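Local coordinates for putative periplasmic protein (Wolinella succinogenes, PDB 3KN3) that probably serves as the periplasmic substrate-binding component of an ABC-type transporter, perhaps for tungstate, and has a periplasmic binding protein fold, at residues A4-M9 against D35-A40; P80-D85 against K200-I205; I205-P210 against Q223-I228. All blocks are in the same frame, centred on the assembly; numbering follows the deposited sequence.

How the interactions relate
Read from the N terminus, the three contacts follow one another in series, none enclosing or crossing another. Interaction 1 closes a mostly helical loop of 25 residues and pairs strands 6-12 and 35-41 of one lobe. Interaction 2 closes the longest loop, 114 residues that include most of the five-stranded sheet of the other lobe, by joining the two chain crossings between lobes. Interaction 3 begins where interaction 2 ends, sharing I205, and folds helix 218-229 back on strand 202-208. F224 of that helix also packs on L7, L36 and M9 of interaction 1, and I228 meets V81 of interaction 2, so one helix touches both of the strand pairings described here, which lie in one sheet.

Interaction 1 of 3, residues A4-M9 against D35-A40; sequences AAELRM and DLKWVA
E6-M9 and D35-A40 run parallel, their strand axes approaching to 4.7 Å with 17° between directions. Odd-numbered residues of both segments carry the ladder: D35 N binds A5 O (2.8 Å), L7 N takes D35 O, K37 N takes L7 O, M9 N takes K37 O, and V39 N takes M9 O. The shortest of the five, from M9 N to K37 O, measures 2.7 Å. L7, M9, L36 and W38 project from one face. On it the methyl CE of M9, a selenomethionine, sits against the branch of L36, 3.4 Å from L36 CG and almost as near to both of its methyls. A nearly eclipsed last torsion (chi3 -20°) turns CE back to that branch. L7 lies alongside L36, with L7 CD2 3.8 Å from L36 CD1. With helices 13-18 and 20-32 between them, the strands form a beta-alpha-beta unit of the periplasmic binding protein fold; L21 of helix 20-32 packs on M9 and W38, and F224 of helix 218-229 on L7 and L36. W38 meets M9 through its CB, 3.7 Å from M9 CG; its indole leads away from M9 to touch D22 and A25, and NE1 hydrogen-bonds to D16. On the other face E6, R8, D35 and K37 form a polar surface. E6 OE2 lies 3.0 Å above the guanidinium plane of R8, over its centre, a charge contact in which no N-H points at the oxygen. The same OE2 comes 4.1 Å from K37 CG, while D35 is held by a salt bridge to K29.

Interaction 2 of 3, residues P80-D85 against K200-I205; sequences PVMYND and KNFYSI
V81 and I205 meet through methyls on the buried face of the strand pair, V81 CG2 lying 3.9 Å from I205 CD1. On the reverse face F202 approaches M82 and P80: F202 CE1 comes within 3.3 Å of M82 CB, and the ring receives P80 CB obliquely. M82, a selenomethionine with a bent chain, then reaches across the aliphatic part of K200. The backbones run antiparallel, with V81 and Y203 as the hydrogen-bonded pair, exchanging V81 N to Y203 O and Y203 N to V81 O; Y83 N extends the ladder to N201 O at 2.8 Å. Both segments belong to the chain crossings between the two lobes, the hinge expected of a two-lobed periplasmic binding protein, and N201 and Y203 are glutathione-binding residues. The ring of Y203 turns its edge to V81 O and Y83 O and stacks on H61; its OH lies 3.5 Å from N84 ND2, ring and amide almost coplanar, while N84 OD1 is hydrogen-bonded to G174 N. Toward the polar edge, with CG anti to its own N (chi1 -162°), N201 points ND2 at N84 O (2.9 Å), from above the carbonyl plane and 144° at the hydrogen, and its OD1 is hydrogen-bonded to H61 NE2. With an alanine here, N84 O would probably lose its amide donor and H61 its partner on this side chain. At the far end D85 forms a salt bridge with R173.

Interaction 3 of 3, residues I205-P210 against Q223-I228; sequences IMAVNP and QFIDWI
I205 fits its two branches against three residues of helix 218-229, CD1 against F224 and I228, CG2 against I225. The longer branch has CG1 anti to the carbonyl carbon (chi1 -56°) and is extended beyond it (chi2 171°), which carries CD1 out to the helix. There CD1 lies 3.6 Å from F224 CE2, meeting the ring obliquely, and the two side chains cross at about a right angle. The same methyl reaches I228 tip to tip, with I205 CD1 4.0 Å from I228 CG1. I228 in turn lays CG1 over one face of the F224 ring, 4.0 Å above its plane and offset toward the rim, so ring, isoleucine and strand methyl close around one another. With its CG anti to the backbone N (chi1 178°), F224 carries its ring from the helix to the sheet, where CE2 meets that methyl. I225 slides past I205 in the opposite direction: I225 CG1 is 4.0 Å from I205 CG2, and its extended end continues along the strand to place CD1 4.2 Å from A207 CB. No hydrogen bond joins the two segments; the contact is wholly apolar and buried, with the strand and helix running nearly antiparallel, their axes 9.4 Å apart. This is helix-on-sheet packing as in alpha/beta sandwiches. Around it, Y218 and A221 of helix 218-229 cover A207, Y28 of helix 20-32 meets the F224 ring edge-to-face, and T79 and V81 of strand 78-82 lie against I225 and I228, while helix 63-72 packs on M206 from the other face of strand 202-208.

Interaction 1 of 3, residues A4-M9 against D35-A40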
loop_
_atom_site.group_PDB
_atom_site.type_symbol
_atom_site.label_atom_id
_atom_site.label_comp_id
_atom_site.label_asym_id
_atom_site.label_seq_id
_atom_site.Cartn_x
_atom_site.Cartn_y
_atom_site.Cartn_z
ATOM N N ALA A 4 23.933 19.067 -1.557
ATOM C CA ALA A 4 25.142 18.244 -1.567
ATOM C C ALA A 4 25.045 17.124 -0.531
ATOM O O ALA A 4 25.491 16.000 -0.770
ATOM C CB ALA A 4 26.407 19.105 -1.347
ATOM N N ALA A 5 24.456 17.427 0.618
ATOM C CA ALA A 5 24.170 16.375 1.579
ATOM C C ALA A 5 23.096 15.466 0.995
ATOM O O ALA A 5 22.147 15.930 0.360
ATOM C CB ALA A 5 23.717 16.955 2.897
ATOM N N GLU A 6 23.253 14.166 1.197
ATOM C CA GLU A 6 22.267 13.231 0.702
ATOM C C GLU A 6 21.957 12.141 1.709
ATOM O O GLU A 6 22.666 11.951 2.697
ATOM C CB GLU A 6 22.725 12.619 -0.617
ATOM C CG GLU A 6 23.905 11.693 -0.468
ATOM C CD GLU A 6 24.538 11.332 -1.803
ATOM O OE1 GLU A 6 25.106 12.235 -2.464
ATOM O OE2 GLU A 6 24.474 10.141 -2.182
ATOM N N LEU A 7 20.864 11.437 1.455
ATOM C CA LEU A 7 20.449 10.322 2.276
ATOM C C LEU A 7 20.183 9.140 1.337
ATOM O O LEU A 7 19.464 9.282 0.351
ATOM C CB LEU A 7 19.190 10.689 3.056
ATOM C CG LEU A 7 18.720 9.537 3.948
ATOM C CD1 LEU A 7 19.594 9.421 5.179
ATOM C CD2 LEU A 7 17.276 9.719 4.333
ATOM N N ARG A 8 20.782 7.989 1.630
ATOM C CA ARG A 8 20.707 6.855 0.713
ATOM C C ARG A 8 19.621 5.895 1.115
ATOM O O ARG A 8 19.584 5.419 2.249
ATOM C CB ARG A 8 22.048 6.119 0.626
ATOM C CG ARG A 8 23.113 6.892 -0.102
ATOM C CD ARG A 8 24.504 6.432 0.305
ATOM N NE ARG A 8 25.512 6.968 -0.603
ATOM C CZ ARG A 8 26.122 8.139 -0.446
ATOM N NH1 ARG A 8 25.842 8.898 0.601
ATOM N NH2 ARG A 8 27.023 8.543 -1.335
HETATM N N MSE A 9 18.752 5.582 0.161
HETATM C CA MSE A 9 17.571 4.798 0.457
HETATM C C MSE A 9 17.418 3.593 -0.454
HETATM O O MSE A 9 17.594 3.688 -1.667
HETATM C CB MSE A 9 16.345 5.687 0.331
HETATM C CG MSE A 9 15.043 4.948 0.083
HETATM SE SE MSE A 9 13.484 6.162 0.109
HETATM C CE MSE A 9 14.308 7.660 1.100
ATOM N N ASP A 35 19.384 15.879 -0.200
ATOM C CA ASP A 35 18.889 15.120 -1.346
ATOM C C ASP A 35 18.627 13.642 -1.044
ATOM O O ASP A 35 19.517 12.906 -0.627
ATOM C CB ASP A 35 19.854 15.216 -2.525
ATOM C CG ASP A 35 19.785 16.548 -3.229
ATOM O OD1 ASP A 35 18.668 17.084 -3.375
ATOM O OD2 ASP A 35 20.854 17.052 -3.646
ATOM N N LEU A 36 17.396 13.222 -1.287
ATOM C CA LEU A 36 17.008 11.824 -1.236
ATOM C C LEU A 36 17.493 11.068 -2.478
ATOM O O LEU A 36 17.192 11.440 -3.609
ATOM C CB LEU A 36 15.489 11.737 -1.162
ATOM C CG LEU A 36 14.930 10.690 -0.209
ATOM C CD1 LEU A 36 15.551 10.895 1.160
ATOM C CD2 LEU A 36 13.406 10.789 -0.162
ATOM N N LYS A 37 18.255 10.008 -2.260
ATOM C CA LYS A 37 18.719 9.179 -3.361
ATOM C C LYS A 37 18.249 7.748 -3.104
ATOM O O LYS A 37 18.524 7.168 -2.050
ATOM C CB LYS A 37 20.250 9.244 -3.495
ATOM C CG LYS A 37 20.824 10.598 -3.936
ATOM C CD LYS A 37 20.535 10.916 -5.414
ATOM C CE LYS A 37 21.177 9.912 -6.402
ATOM N NZ LYS A 37 22.555 10.320 -6.854
ATOM N N TRP A 38 17.517 7.172 -4.044
ATOM C CA TRP A 38 16.998 5.837 -3.792
ATOM C C TRP A 38 17.248 4.837 -4.909
ATOM O O TRP A 38 17.387 5.190 -6.068
ATOM C CB TRP A 38 15.511 5.883 -3.441
ATOM C CG TRP A 38 14.599 6.409 -4.524
ATOM C CD1 TRP A 38 13.965 5.676 -5.489
ATOM C CD2 TRP A 38 14.204 7.776 -4.736
ATOM N NE1 TRP A 38 13.205 6.501 -6.288
ATOM C CE2 TRP A 38 13.333 7.791 -5.849
ATOM C CE3 TRP A 38 14.510 8.988 -4.103
ATOM C CZ2 TRP A 38 12.762 8.964 -6.329
ATOM C CZ3 TRP A 38 13.939 10.151 -4.579
ATOM C CH2 TRP A 38 13.076 10.135 -5.681
ATOM N N VAL A 39 17.298 3.571 -4.538
ATOM C CA VAL A 39 17.367 2.528 -5.525
ATOM C C VAL A 39 16.168 1.629 -5.303
ATOM O O VAL A 39 15.868 1.262 -4.164
ATOM C CB VAL A 39 18.665 1.739 -5.420
ATOM C CG1 VAL A 39 18.783 0.802 -6.598
ATOM C CG2 VAL A 39 19.844 2.690 -5.414
ATOM N N ALA A 40 15.482 1.295 -6.397
ATOM C CA ALA A 40 14.235 0.542 -6.333
ATOM C C ALA A 40 14.428 -0.884 -6.846
ATOM O O ALA A 40 14.695 -1.102 -8.021
ATOM C CB ALA A 40 13.144 1.257 -7.125
#

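Interaction 2 of 3, residues P80-D85 against K200-I205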
loop_
_atom_site.group_PDB
_atom_site.type_symbol
_atom_site.label_atom_id
_atom_site.label_comp_id
_atom_site.label_asym_id
_atom_site.label_seq_id
_atom_site.Cartn_x
_atom_site.Cartn_y
_atom_site.Cartn_z
ATOM N N PRO A 80 5.331 4.381 9.749
ATOM C CA PRO A 80 4.432 4.272 8.593
ATOM C C PRO A 80 4.118 5.597 7.908
ATOM O O PRO A 80 3.970 6.627 8.568
ATOM C CB PRO A 80 3.152 3.696 9.201
ATOM C CG PRO A 80 3.571 3.106 10.508
ATOM C CD PRO A 80 4.647 4.020 10.998
ATOM N N VAL A 81 4.020 5.551 6.582
ATOM C CA VAL A 81 3.532 6.674 5.799
ATOM C C VAL A 81 2.294 6.208 5.049
ATOM O O VAL A 81 2.350 5.271 4.263
ATOM C CB VAL A 81 4.571 7.160 4.778
ATOM C CG1 VAL A 81 3.993 8.291 3.913
ATOM C CG2 VAL A 81 5.853 7.582 5.479
HETATM N N MSE A 82 1.167 6.849 5.297
HETATM C CA MSE A 82 -0.065 6.328 4.747
HETATM C C MSE A 82 -0.324 6.971 3.408
HETATM O O MSE A 82 -0.140 8.175 3.248
HETATM C CB MSE A 82 -1.224 6.568 5.692
HETATM C CG MSE A 82 -1.824 7.930 5.551
HETATM SE SE MSE A 82 -3.749 7.817 5.749
HETATM C CE MSE A 82 -3.822 7.163 7.579
ATOM N N TYR A 83 -0.745 6.170 2.435
ATOM C CA TYR A 83 -0.826 6.669 1.071
ATOM C C TYR A 83 -1.470 5.647 0.166
ATOM O O TYR A 83 -1.255 4.440 0.322
ATOM C CB TYR A 83 0.580 6.973 0.566
ATOM C CG TYR A 83 0.642 7.704 -0.750
ATOM C CD1 TYR A 83 0.279 9.042 -0.842
ATOM C CD2 TYR A 83 1.107 7.076 -1.896
ATOM C CE1 TYR A 83 0.351 9.726 -2.049
ATOM C CE2 TYR A 83 1.180 7.749 -3.107
ATOM C CZ TYR A 83 0.802 9.074 -3.181
ATOM O OH TYR A 83 0.885 9.748 -4.390
ATOM N N ASN A 84 -2.251 6.132 -0.791
ATOM C CA ASN A 84 -2.794 5.265 -1.825
ATOM C C ASN A 84 -3.682 4.193 -1.205
ATOM O O ASN A 84 -3.436 2.996 -1.372
ATOM C CB ASN A 84 -1.643 4.616 -2.598
ATOM C CG ASN A 84 -2.105 3.860 -3.833
ATOM O OD1 ASN A 84 -3.183 4.123 -4.385
ATOM N ND2 ASN A 84 -1.267 2.921 -4.292
ATOM N N ASP A 85 -4.701 4.641 -0.483
ATOM C CA ASP A 85 -5.629 3.752 0.208
ATOM C C ASP A 85 -6.338 2.801 -0.744
ATOM O O ASP A 85 -6.509 3.103 -1.923
ATOM C CB ASP A 85 -6.684 4.572 0.958
ATOM C CG ASP A 85 -7.491 5.476 0.030
ATOM O OD1 ASP A 85 -6.895 6.076 -0.895
ATOM O OD2 ASP A 85 -8.722 5.591 0.229
ATOM N N LYS A 200 -6.905 1.439 4.776
ATOM C CA LYS A 200 -5.783 2.347 4.644
ATOM C C LYS A 200 -4.500 1.618 4.250
ATOM O O LYS A 200 -4.266 0.475 4.639
ATOM C CB LYS A 200 -5.621 3.201 5.907
ATOM C CG LYS A 200 -6.157 4.624 5.716
ATOM C CD LYS A 200 -7.275 4.996 6.672
ATOM C CE LYS A 200 -6.723 5.652 7.938
ATOM N NZ LYS A 200 -7.566 6.786 8.456
ATOM N N ASN A 201 -3.696 2.291 3.440
ATOM C CA ASN A 201 -2.472 1.726 2.879
ATOM C C ASN A 201 -1.222 2.386 3.468
ATOM O O ASN A 201 -1.093 3.610 3.453
ATOM C CB ASN A 201 -2.468 1.928 1.363
ATOM C CG ASN A 201 -1.480 1.005 0.645
ATOM O OD1 ASN A 201 -0.969 0.043 1.228
ATOM N ND2 ASN A 201 -1.231 1.283 -0.634
ATOM N N PHE A 202 -0.293 1.580 3.971
ATOM C CA PHE A 202 0.924 2.137 4.550
ATOM C C PHE A 202 2.210 1.597 3.943
ATOM O O PHE A 202 2.348 0.390 3.704
ATOM C CB PHE A 202 0.971 1.894 6.051
ATOM C CG PHE A 202 -0.197 2.453 6.787
ATOM C CD1 PHE A 202 -0.149 3.732 7.313
ATOM C CD2 PHE A 202 -1.342 1.699 6.961
ATOM C CE1 PHE A 202 -1.218 4.252 7.998
ATOM C CE2 PHE A 202 -2.417 2.218 7.643
ATOM C CZ PHE A 202 -2.356 3.495 8.167
ATOM N N TYR A 203 3.153 2.512 3.734
ATOM C CA TYR A 203 4.518 2.176 3.384
ATOM C C TYR A 203 5.433 2.534 4.570
ATOM O O TYR A 203 5.324 3.612 5.148
ATOM C CB TYR A 203 4.928 2.923 2.120
ATOM C CG TYR A 203 4.019 2.682 0.921
ATOM C CD1 TYR A 203 4.373 1.781 -0.085
ATOM C CD2 TYR A 203 2.814 3.363 0.793
ATOM C CE1 TYR A 203 3.555 1.576 -1.176
ATOM C CE2 TYR A 203 1.986 3.156 -0.283
ATOM C CZ TYR A 203 2.356 2.264 -1.265
ATOM O OH TYR A 203 1.517 2.063 -2.332
ATOM N N SER A 204 6.324 1.624 4.936
ATOM C CA SER A 204 7.133 1.794 6.132
ATOM C C SER A 204 8.556 2.220 5.839
ATOM O O SER A 204 9.218 1.629 4.990
ATOM C CB SER A 204 7.179 0.491 6.917
ATOM O OG SER A 204 5.893 0.137 7.366
ATOM N N ILE A 205 9.017 3.245 6.557
ATOM C CA ILE A 205 10.410 3.651 6.536
ATOM C C ILE A 205 11.043 3.071 7.769
ATOM O O ILE A 205 10.475 3.156 8.849
ATOM C CB ILE A 205 10.563 5.173 6.612
ATOM C CG1 ILE A 205 9.790 5.841 5.489
ATOM C CG2 ILE A 205 12.032 5.586 6.505
ATOM C CD1 ILE A 205 9.724 7.327 5.636
#

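Interaction 3 of 3, residues I205-P210 against Q223-I228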
loop_
_atom_site.group_PDB
_atom_site.type_symbol
_atom_site.label_atom_id
_atom_site.label_comp_id
_atom_site.label_asym_id
_atom_site.label_seq_id
_atom_site.Cartn_x
_atom_site.Cartn_y
_atom_site.Cartn_z
ATOM N N ILE A 205 9.017 3.245 6.557
ATOM C CA ILE A 205 10.410 3.651 6.536
ATOM C C ILE A 205 11.043 3.071 7.769
ATOM O O ILE A 205 10.475 3.156 8.849
ATOM C CB ILE A 205 10.563 5.173 6.612
ATOM C CG1 ILE A 205 9.790 5.841 5.489
ATOM C CG2 ILE A 205 12.032 5.586 6.505
ATOM C CD1 ILE A 205 9.724 7.327 5.636
HETATM N N MSE A 206 12.206 2.456 7.612
HETATM C CA MSE A 206 12.998 2.038 8.762
HETATM C C MSE A 206 14.436 2.485 8.573
HETATM O O MSE A 206 14.957 2.479 7.453
HETATM C CB MSE A 206 12.960 0.523 8.946
HETATM C CG MSE A 206 11.589 -0.018 9.298
HETATM SE SE MSE A 206 11.493 -1.963 9.087
HETATM C CE MSE A 206 9.760 -2.309 9.887
ATOM N N ALA A 207 15.069 2.863 9.671
ATOM C CA ALA A 207 16.468 3.231 9.654
ATOM C C ALA A 207 17.319 1.996 9.755
ATOM O O ALA A 207 16.962 1.019 10.406
ATOM C CB ALA A 207 16.797 4.177 10.790
ATOM N N VAL A 208 18.458 2.049 9.091
ATOM C CA VAL A 208 19.425 0.998 9.215
ATOM C C VAL A 208 20.018 1.071 10.622
ATOM O O VAL A 208 20.429 2.132 11.079
ATOM C CB VAL A 208 20.491 1.099 8.074
ATOM C CG1 VAL A 208 21.816 0.492 8.489
ATOM C CG2 VAL A 208 19.956 0.430 6.822
ATOM N N ASN A 209 20.034 -0.058 11.315
ATOM C CA ASN A 209 20.557 -0.112 12.671
ATOM C C ASN A 209 22.024 0.293 12.771
ATOM O O ASN A 209 22.895 -0.415 12.280
ATOM C CB ASN A 209 20.391 -1.518 13.231
ATOM C CG ASN A 209 20.656 -1.579 14.717
ATOM O OD1 ASN A 209 21.113 -0.603 15.315
ATOM N ND2 ASN A 209 20.369 -2.727 15.323
ATOM N N PRO A 210 22.304 1.421 13.440
ATOM C CA PRO A 210 23.685 1.929 13.499
ATOM C C PRO A 210 24.582 0.981 14.300
ATOM O O PRO A 210 25.797 0.977 14.118
ATOM C CB PRO A 210 23.552 3.267 14.249
ATOM C CG PRO A 210 22.067 3.397 14.640
ATOM C CD PRO A 210 21.419 2.073 14.427
ATOM N N GLN A 223 16.738 12.173 11.036
ATOM C CA GLN A 223 16.238 13.476 10.621
ATOM C C GLN A 223 15.087 13.341 9.624
ATOM O O GLN A 223 14.044 13.979 9.758
ATOM C CB GLN A 223 17.360 14.307 10.018
ATOM C CG GLN A 223 16.936 15.694 9.595
ATOM C CD GLN A 223 18.043 16.431 8.847
ATOM O OE1 GLN A 223 19.122 16.660 9.392
ATOM N NE2 GLN A 223 17.782 16.786 7.587
ATOM N N PHE A 224 15.275 12.493 8.627
ATOM C CA PHE A 224 14.241 12.271 7.638
ATOM C C PHE A 224 12.979 11.701 8.267
ATOM O O PHE A 224 11.869 12.110 7.944
ATOM C CB PHE A 224 14.751 11.321 6.572
ATOM C CG PHE A 224 13.738 10.995 5.540
ATOM C CD1 PHE A 224 13.251 11.983 4.705
ATOM C CD2 PHE A 224 13.275 9.706 5.393
ATOM C CE1 PHE A 224 12.316 11.686 3.737
ATOM C CE2 PHE A 224 12.342 9.402 4.426
ATOM C CZ PHE A 224 11.861 10.393 3.598
ATOM N N ILE A 225 13.157 10.749 9.169
ATOM C CA ILE A 225 12.022 10.134 9.838
ATOM C C ILE A 225 11.277 11.152 10.701
ATOM O O ILE A 225 10.050 11.182 10.717
ATOM C CB ILE A 225 12.466 8.907 10.678
ATOM C CG1 ILE A 225 12.749 7.711 9.769
ATOM C CG2 ILE A 225 11.431 8.555 11.727
ATOM C CD1 ILE A 225 13.381 6.551 10.501
ATOM N N ASP A 226 12.014 11.995 11.413
ATOM C CA ASP A 226 11.377 13.008 12.246
ATOM C C ASP A 226 10.593 13.988 11.367
ATOM O O ASP A 226 9.495 14.418 11.710
ATOM C CB ASP A 226 12.409 13.753 13.095
ATOM C CG ASP A 226 13.038 12.879 14.179
ATOM O OD1 ASP A 226 12.515 11.779 14.455
ATOM O OD2 ASP A 226 14.060 13.306 14.768
ATOM N N TRP A 227 11.159 14.327 10.216
ATOM C CA TRP A 227 10.503 15.248 9.288
ATOM C C TRP A 227 9.146 14.683 8.853
ATOM O O TRP A 227 8.121 15.356 8.938
ATOM C CB TRP A 227 11.426 15.492 8.096
ATOM C CG TRP A 227 10.864 16.315 6.993
ATOM C CD1 TRP A 227 10.724 17.667 6.975
ATOM C CD2 TRP A 227 10.404 15.846 5.722
ATOM N NE1 TRP A 227 10.179 18.071 5.787
ATOM C CE2 TRP A 227 9.977 16.971 4.995
ATOM C CE3 TRP A 227 10.303 14.582 5.132
ATOM C CZ2 TRP A 227 9.457 16.873 3.694
ATOM C CZ3 TRP A 227 9.779 14.487 3.845
ATOM C CH2 TRP A 227 9.364 15.626 3.145
ATOM N N ILE A 228 9.154 13.430 8.417
ATOM C CA ILE A 228 7.950 12.723 8.003
ATOM C C ILE A 228 6.896 12.675 9.121
ATOM O O ILE A 228 5.712 12.913 8.919
ATOM C CB ILE A 228 8.324 11.287 7.637
ATOM C CG1 ILE A 228 9.013 11.251 6.269
ATOM C CG2 ILE A 228 7.106 10.390 7.693
ATOM C CD1 ILE A 228 8.062 11.338 5.105
#